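Local coordinates for protein aspartate aminotransferase (Plasmodium falciparum, PDB 3K7Y) that probably catalyses the pyridoxal 5'-phosphate-dependent transfer of the amino group of L-aspartate to 2-oxoglutarate, giving oxaloacetate and L-glutamate, and works as a homodimer, at residues L70-E75 with N277-V282; I149-F152 with D158-Y161; N330-Y335 with Y343-Y348. All blocks are in the same frame, centred on the assembly; numbering follows the deposited sequence.

Contact 1: L70-E75 with N277-V282; sequences LGNGTE and NLCFIV
Asn72 reaches out of its loop and lays its carboxamide across two positions one turn apart on a helix, Cys279 and Val282. The two ends of the amide meet different partners. OD1 lies on the cysteine side, with Asn72 OD1 3.2 Å from Cys279 SG and 3.3 Å from Cys279 CA. The nitrogen lies on the valine side, where Asn72 ND2 is 3.7 Å from Val282 CG1. Val282 also turns its other methyl to the amide, and its CG2 comes to 4.0 Å from Asn72 OD1, so the isopropyl group spans the carboxamide from its nitrogen to its oxygen. The side chains of Asn72 and Val282 run past one another in opposite directions.

Two torsions set this up. In Val282, CG1 is anti to the backbone N (chi1 177°), which leaves CG2 beside that nitrogen and both methyls on the amide. In Cys279, SG is anti to the carbonyl carbon (chi1 -68°) and lies beside OD1. Cys279 and Val282 are three residues apart and therefore share one flank of the helix, an example of how the helical repeat lets one side chain meet two positions.

The loop follows closely on Tyr68, a pyridoxal 5'-phosphate-binding residue whose side chain is about 9 Å from that of Asn72. Asn72 is buried, and its backbone is hydrogen-bonded to Gln102 of strand 98-104. Its side chain also touches Ile101 and Pro289. Asn72 thus bridges strand 98-104 and helix 268-283, whose residues Leu278 and Ile281 pack on Phe116 of helix 105-118, while Phe280 meets Ile11 of the second subunit.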
# COMPACT_ATOMS: atom_id res chain seq x y z
N LEU A 70 -2.45 5.51 -13.03
CA LEU A 70 -3.76 5.17 -13.63
C LEU A 70 -4.35 3.75 -13.41
O LEU A 70 -5.48 3.66 -12.96
CB LEU A 70 -3.82 5.52 -15.14
CG LEU A 70 -2.88 6.50 -15.89
CD1 LEU A 70 -3.04 6.35 -17.42
CD2 LEU A 70 -3.06 7.96 -15.44
N GLY A 71 -3.64 2.66 -13.71
CA GLY A 71 -2.24 2.60 -14.10
C GLY A 71 -1.70 1.36 -13.41
O GLY A 71 -1.33 0.37 -14.07
N ASN A 72 -1.70 1.40 -12.08
CA ASN A 72 -1.14 0.35 -11.25
C ASN A 72 0.28 0.00 -11.66
O ASN A 72 0.72 -1.15 -11.55
CB ASN A 72 -2.04 -0.88 -11.26
CG ASN A 72 -3.26 -0.70 -10.38
OD1 ASN A 72 -4.35 -1.16 -10.72
ND2 ASN A 72 -3.09 -0.04 -9.24
N GLY A 73 0.97 1.04 -12.11
CA GLY A 73 2.31 0.93 -12.65
C GLY A 73 2.45 1.79 -13.89
O GLY A 73 1.47 2.38 -14.36
N THR A 74 3.67 1.86 -14.42
CA THR A 74 3.98 2.61 -15.63
C THR A 74 4.08 1.64 -16.80
O THR A 74 3.74 0.46 -16.68
CB THR A 74 5.34 3.35 -15.53
OG1 THR A 74 5.73 3.46 -14.16
CG2 THR A 74 5.25 4.73 -16.15
N GLU A 75 4.58 2.15 -17.92
CA GLU A 75 4.90 1.35 -19.09
C GLU A 75 6.38 0.91 -19.06
O GLU A 75 6.70 -0.22 -19.44
CB GLU A 75 4.59 2.15 -20.36
CG GLU A 75 4.90 3.66 -20.27
CD GLU A 75 3.86 4.48 -19.48
OE1 GLU A 75 4.25 5.54 -18.92
OE2 GLU A 75 2.67 4.09 -19.41
N ASN A 277 -9.55 -6.70 -13.99
CA ASN A 277 -9.74 -7.43 -12.73
C ASN A 277 -8.80 -6.96 -11.63
O ASN A 277 -9.21 -6.77 -10.48
CB ASN A 277 -9.54 -8.93 -12.93
CG ASN A 277 -10.52 -9.52 -13.93
OD1 ASN A 277 -10.19 -9.71 -15.12
ND2 ASN A 277 -11.71 -9.85 -13.45
N LEU A 278 -7.53 -6.76 -11.97
CA LEU A 278 -6.57 -6.36 -10.96
C LEU A 278 -6.84 -4.94 -10.48
O LEU A 278 -6.91 -4.71 -9.28
CB LEU A 278 -5.13 -6.57 -11.43
CG LEU A 278 -4.74 -8.03 -11.67
CD1 LEU A 278 -3.25 -8.20 -11.97
CD2 LEU A 278 -5.17 -8.95 -10.52
N CYS A 279 -7.02 -4.01 -11.42
CA CYS A 279 -7.34 -2.63 -11.06
C CYS A 279 -8.56 -2.60 -10.17
O CYS A 279 -8.57 -1.96 -9.12
CB CYS A 279 -7.62 -1.79 -12.30
SG CYS A 279 -6.14 -1.57 -13.29
N PHE A 280 -9.57 -3.34 -10.60
CA PHE A 280 -10.76 -3.52 -9.82
C PHE A 280 -10.40 -3.94 -8.40
O PHE A 280 -10.63 -3.18 -7.45
CB PHE A 280 -11.63 -4.57 -10.48
CG PHE A 280 -12.95 -4.72 -9.82
CD1 PHE A 280 -13.13 -5.70 -8.84
CD2 PHE A 280 -14.00 -3.88 -10.15
CE1 PHE A 280 -14.36 -5.84 -8.21
CE2 PHE A 280 -15.23 -4.01 -9.53
CZ PHE A 280 -15.42 -4.99 -8.55
N ILE A 281 -9.83 -5.13 -8.25
CA ILE A 281 -9.37 -5.60 -6.94
C ILE A 281 -8.60 -4.54 -6.14
O ILE A 281 -8.92 -4.30 -4.97
CB ILE A 281 -8.57 -6.90 -7.06
CG1 ILE A 281 -9.54 -8.07 -7.27
CG2 ILE A 281 -7.75 -7.14 -5.81
CD1 ILE A 281 -8.90 -9.33 -7.82
N VAL A 282 -7.62 -3.88 -6.75
CA VAL A 282 -6.81 -2.87 -6.06
C VAL A 282 -7.65 -1.72 -5.47
O VAL A 282 -7.27 -1.15 -4.44
CB VAL A 282 -5.72 -2.29 -6.98
CG1 VAL A 282 -4.94 -1.17 -6.25
CG2 VAL A 282 -4.78 -3.38 -7.46

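Contact 2: I149-F152 with D158-Y161; sequences INFF and DINY
Phe151 is where segment 149-152 first meets Ile159, after Ile149 and Asn150 have bonded or packed against strand 124-128 and helix 161-170. With CG anti to the backbone N (chi1 -166°), its ring is carried alongside the isoleucine, and the two side chains approach at a slant. Phe151 CZ lies 3.7 Å from Ile159 CG1, while Ile159 CG2 sits over one face in a CH-pi contact, 4.2 Å from the ring centroid. The same methyl also lies above the centre of the Tyr161 ring, so it is held between two aromatic faces.

The Phe151 carbonyl takes the one hydrogen bond across the contact: Asn160 N to Phe151 O is 2.8 Å and nearly straight at 174°. Phe152 follows as the antiparallel, non-hydrogen-bonded partner of Ile159, their CA atoms 4.3 Å apart. The two side chains diverge, and the Phe152 ring meets Phe357 and Tyr154 instead.

The chemistry is thus divided. The Phe151 carbonyl and the Asn160 N-H satisfy each other in one straight bond, beside which the Asn160 side chain caps helix 161-170 through Leu163 N and bonds Asp153 through ND2. Packing of Ile159 on the Phe151 ring supplies the apolar part of the contact.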
# COMPACT_ATOMS: atom_id res chain seq x y z
N ILE A 149 3.56 -29.55 0.84
CA ILE A 149 4.35 -30.50 0.04
C ILE A 149 5.71 -30.75 0.72
O ILE A 149 6.34 -29.79 1.19
CB ILE A 149 4.60 -29.94 -1.39
CG1 ILE A 149 3.32 -29.98 -2.21
CG2 ILE A 149 5.67 -30.72 -2.13
CD1 ILE A 149 3.50 -29.40 -3.62
N ASN A 150 6.14 -32.02 0.77
CA ASN A 150 7.48 -32.40 1.24
C ASN A 150 8.52 -31.58 0.54
O ASN A 150 8.40 -31.31 -0.65
CB ASN A 150 7.80 -33.85 0.87
CG ASN A 150 7.00 -34.85 1.65
OD1 ASN A 150 7.26 -35.07 2.84
ND2 ASN A 150 6.06 -35.51 0.99
N PHE A 151 9.59 -31.22 1.24
CA PHE A 151 10.63 -30.47 0.57
C PHE A 151 11.99 -30.64 1.22
O PHE A 151 12.76 -31.52 0.84
CB PHE A 151 10.26 -28.99 0.51
CG PHE A 151 11.09 -28.20 -0.43
CD1 PHE A 151 10.92 -28.33 -1.80
CD2 PHE A 151 12.04 -27.30 0.05
CE1 PHE A 151 11.69 -27.59 -2.69
CE2 PHE A 151 12.82 -26.56 -0.83
CZ PHE A 151 12.65 -26.71 -2.20
N PHE A 152 12.28 -29.79 2.18
CA PHE A 152 13.55 -29.78 2.86
C PHE A 152 13.70 -31.07 3.66
O PHE A 152 12.74 -31.51 4.30
CB PHE A 152 13.56 -28.58 3.78
CG PHE A 152 14.80 -28.41 4.54
CD1 PHE A 152 15.93 -27.91 3.94
CD2 PHE A 152 14.84 -28.74 5.87
CE1 PHE A 152 17.10 -27.74 4.66
CE2 PHE A 152 16.00 -28.57 6.60
CZ PHE A 152 17.13 -28.07 5.98
N ASP A 158 19.25 -30.93 2.97
CA ASP A 158 19.23 -30.60 1.55
C ASP A 158 17.79 -30.85 1.19
O ASP A 158 17.04 -31.38 2.01
CB ASP A 158 20.14 -31.57 0.78
CG ASP A 158 20.62 -31.01 -0.57
OD1 ASP A 158 19.86 -30.27 -1.27
OD2 ASP A 158 21.78 -31.35 -0.95
N ILE A 159 17.38 -30.44 -0.00
CA ILE A 159 16.05 -30.80 -0.50
C ILE A 159 15.98 -32.31 -0.67
O ILE A 159 16.96 -32.95 -1.04
CB ILE A 159 15.75 -30.11 -1.85
CG1 ILE A 159 15.73 -28.61 -1.67
CG2 ILE A 159 14.43 -30.57 -2.41
CD1 ILE A 159 16.18 -27.88 -2.89
N ASN A 160 14.83 -32.88 -0.38
CA ASN A 160 14.58 -34.27 -0.64
C ASN A 160 13.85 -34.32 -1.97
O ASN A 160 12.61 -34.29 -2.01
CB ASN A 160 13.72 -34.83 0.48
CG ASN A 160 13.51 -36.31 0.38
OD1 ASN A 160 13.25 -36.86 -0.70
ND2 ASN A 160 13.62 -36.98 1.52
N TYR A 161 14.62 -34.37 -3.06
CA TYR A 161 14.05 -34.23 -4.40
C TYR A 161 13.17 -35.42 -4.77
O TYR A 161 12.41 -35.35 -5.74
CB TYR A 161 15.14 -34.06 -5.45
CG TYR A 161 16.00 -32.82 -5.31
CD1 TYR A 161 15.73 -31.67 -6.06
CD2 TYR A 161 17.11 -32.80 -4.46
CE1 TYR A 161 16.53 -30.53 -5.95
CE2 TYR A 161 17.91 -31.67 -4.34
CZ TYR A 161 17.62 -30.53 -5.09
OH TYR A 161 18.41 -29.41 -4.95

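Contact 3: N330-Y335 with Y343-Y348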
# COMPACT_ATOMS: atom_id res chain seq x y z
N ASN A 330 33.26 -22.62 9.74
CA ASN A 330 34.65 -22.96 10.00
C ASN A 330 35.11 -22.56 11.41
O ASN A 330 35.99 -23.21 12.00
CB ASN A 330 35.56 -22.39 8.91
CG ASN A 330 35.50 -23.19 7.63
OD1 ASN A 330 35.77 -22.66 6.55
ND2 ASN A 330 35.18 -24.48 7.73
N LYS A 331 34.52 -21.50 11.95
CA LYS A 331 34.81 -21.12 13.32
C LYS A 331 34.10 -22.05 14.30
O LYS A 331 34.56 -22.24 15.43
CB LYS A 331 34.45 -19.66 13.57
CG LYS A 331 35.39 -18.66 12.89
CD LYS A 331 36.61 -18.29 13.75
CE LYS A 331 37.56 -17.37 12.99
NZ LYS A 331 38.77 -17.03 13.78
N LEU A 332 33.01 -22.65 13.84
CA LEU A 332 32.23 -23.60 14.65
C LEU A 332 32.85 -24.98 14.60
O LEU A 332 32.71 -25.75 15.56
CB LEU A 332 30.78 -23.68 14.16
CG LEU A 332 29.78 -22.57 14.46
CD1 LEU A 332 28.45 -22.90 13.83
CD2 LEU A 332 29.60 -22.39 15.95
N GLU A 333 33.51 -25.32 13.50
CA GLU A 333 34.23 -26.58 13.43
C GLU A 333 35.38 -26.52 14.45
O GLU A 333 35.72 -27.54 15.05
CB GLU A 333 34.79 -26.86 12.03
CG GLU A 333 36.06 -26.06 11.71
CD GLU A 333 37.13 -26.87 10.98
OE1 GLU A 333 36.89 -27.26 9.82
OE2 GLU A 333 38.22 -27.11 11.58
N THR A 334 35.94 -25.32 14.62
CA THR A 334 37.04 -25.07 15.57
C THR A 334 36.55 -25.06 17.01
O THR A 334 36.79 -26.01 17.74
CB THR A 334 37.80 -23.76 15.26
OG1 THR A 334 38.46 -23.90 14.00
CG2 THR A 334 38.85 -23.48 16.33
N TYR A 335 35.85 -24.01 17.43
CA TYR A 335 35.47 -23.86 18.84
C TYR A 335 34.83 -25.11 19.40
O TYR A 335 35.02 -25.45 20.57
CB TYR A 335 34.54 -22.68 19.04
CG TYR A 335 35.31 -21.41 19.01
CD1 TYR A 335 35.76 -20.82 20.19
CD2 TYR A 335 35.64 -20.82 17.80
CE1 TYR A 335 36.50 -19.65 20.16
CE2 TYR A 335 36.38 -19.66 17.76
CZ TYR A 335 36.80 -19.08 18.94
OH TYR A 335 37.52 -17.92 18.87
N TYR A 343 29.84 -32.49 15.70
CA TYR A 343 28.85 -32.15 14.67
C TYR A 343 29.49 -31.86 13.31
O TYR A 343 30.52 -31.22 13.23
CB TYR A 343 28.05 -30.91 15.08
CG TYR A 343 27.22 -31.07 16.32
CD1 TYR A 343 26.00 -31.77 16.29
CD2 TYR A 343 27.62 -30.50 17.53
CE1 TYR A 343 25.22 -31.91 17.44
CE2 TYR A 343 26.84 -30.63 18.69
CZ TYR A 343 25.64 -31.34 18.63
OH TYR A 343 24.89 -31.48 19.77
N ASP A 344 28.85 -32.31 12.24
CA ASP A 344 29.34 -31.96 10.92
C ASP A 344 28.76 -30.60 10.49
O ASP A 344 27.58 -30.50 10.10
CB ASP A 344 29.03 -33.06 9.89
CG ASP A 344 29.71 -32.83 8.55
OD1 ASP A 344 30.53 -31.89 8.45
OD2 ASP A 344 29.43 -33.58 7.59
N TRP A 345 29.59 -29.56 10.57
CA TRP A 345 29.18 -28.22 10.18
C TRP A 345 29.37 -27.95 8.69
O TRP A 345 28.99 -26.88 8.21
CB TRP A 345 29.93 -27.16 10.99
CG TRP A 345 29.66 -27.23 12.45
CD1 TRP A 345 30.51 -27.70 13.42
CD2 TRP A 345 28.46 -26.81 13.13
NE1 TRP A 345 29.92 -27.59 14.65
CE2 TRP A 345 28.66 -27.06 14.51
CE3 TRP A 345 27.24 -26.25 12.71
CZ2 TRP A 345 27.69 -26.76 15.47
CZ3 TRP A 345 26.27 -25.96 13.67
CH2 TRP A 345 26.50 -26.22 15.04
N ASN A 346 29.96 -28.90 7.97
CA ASN A 346 30.25 -28.72 6.54
C ASN A 346 28.99 -28.69 5.65
O ASN A 346 29.01 -28.17 4.53
CB ASN A 346 31.21 -29.81 6.06
CG ASN A 346 32.39 -29.25 5.28
OD1 ASN A 346 33.46 -29.03 5.84
ND2 ASN A 346 32.19 -29.01 3.99
N VAL A 347 27.89 -29.23 6.17
CA VAL A 347 26.68 -29.43 5.39
C VAL A 347 25.81 -28.18 5.31
O VAL A 347 24.78 -28.17 4.63
CB VAL A 347 25.85 -30.59 5.94
CG1 VAL A 347 24.96 -31.15 4.82
CG2 VAL A 347 26.75 -31.68 6.51
N TYR A 348 26.22 -27.12 5.99
CA TYR A 348 25.43 -25.91 5.99
C TYR A 348 26.06 -24.85 5.11
O TYR A 348 25.55 -23.73 5.02
CB TYR A 348 25.33 -25.35 7.40
CG TYR A 348 24.74 -26.27 8.43
CD1 TYR A 348 23.38 -26.31 8.66
CD2 TYR A 348 25.55 -27.07 9.20
CE1 TYR A 348 22.84 -27.14 9.60
CE2 TYR A 348 25.02 -27.92 10.15
CZ TYR A 348 23.66 -27.95 10.34
OH TYR A 348 23.13 -28.79 11.30
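The indole of Trp345 is held between carbon atoms on its two faces. On one face stands Leu332, with CD1 over the six-membered ring in a CH-pi contact, 3.8 Å from the centroid and 13° off the normal. On the opposite face lies CB of Tyr343, from the tryptophan's own segment. The Tyr348 ring receives Trp345 CA at its edge, in plane.

Leu332 and Trp345 cross at about a right angle, and both CB and CD1 of the leucine touch the indole. Leu332 CD1 is 3.7 Å from Trp345 CE3, and Leu332 CB is 4.0 Å from Trp345 CE2. The Trp345 torsion (chi1 -63°) sets CG anti to the carbonyl carbon, which swings the rings onto the helix. The five-membered ring then lies beside the helix main chain: Glu333 N is 3.8 Å from Trp345 CD1, approaching obliquely. Trp345 NE1 comes to 3.5 Å from Leu332 O, but at too poor an angle for a hydrogen bond, so apolar contact carries the joint.

Trp345 sits inside a turn. Asp344 OD1 accepts from Asn346 N at 3.1 Å, the donor standing above the carboxylate plane, and this bond defines an Asx turn leading into the 3-10 segment 346-348. Gln336 accepts from Tyr343 N and so ties the start of the segment to the helix end.

Leu332 also packs on Ala395 and Ile398 of helix 390-403. This is buried apolar packing at the periphery of the chain, away from the cofactor: an aromatic residue from a returning loop is laid against the C-terminal turns of helix 304-335, in a position matching the long interdomain helix of fold type I aminotransferases, whose C-terminal end belongs to the small domain.

Contacts 1 and 2 lie near opposite edges of the large mixed sheet of the cofactor-binding domain: contact 1 beside edge strand 98-104, contact 2 at edge strand 158-159. Their centres are about 37 Å apart, and contact 2 is nested in the loop closed by contact 1. Contact 3 follows later in the chain, at the end of helix 304-335, with its centre about 50 Å from that of contact 1 and across the chain's centre. Contacts 2 and 3 approach more closely, with nearest atoms about 6 Å apart. Tyr348 of contact 3 touches Ile157 in the turn of the contact 2 hairpin, so the sheet edge is joined to this C-terminal part.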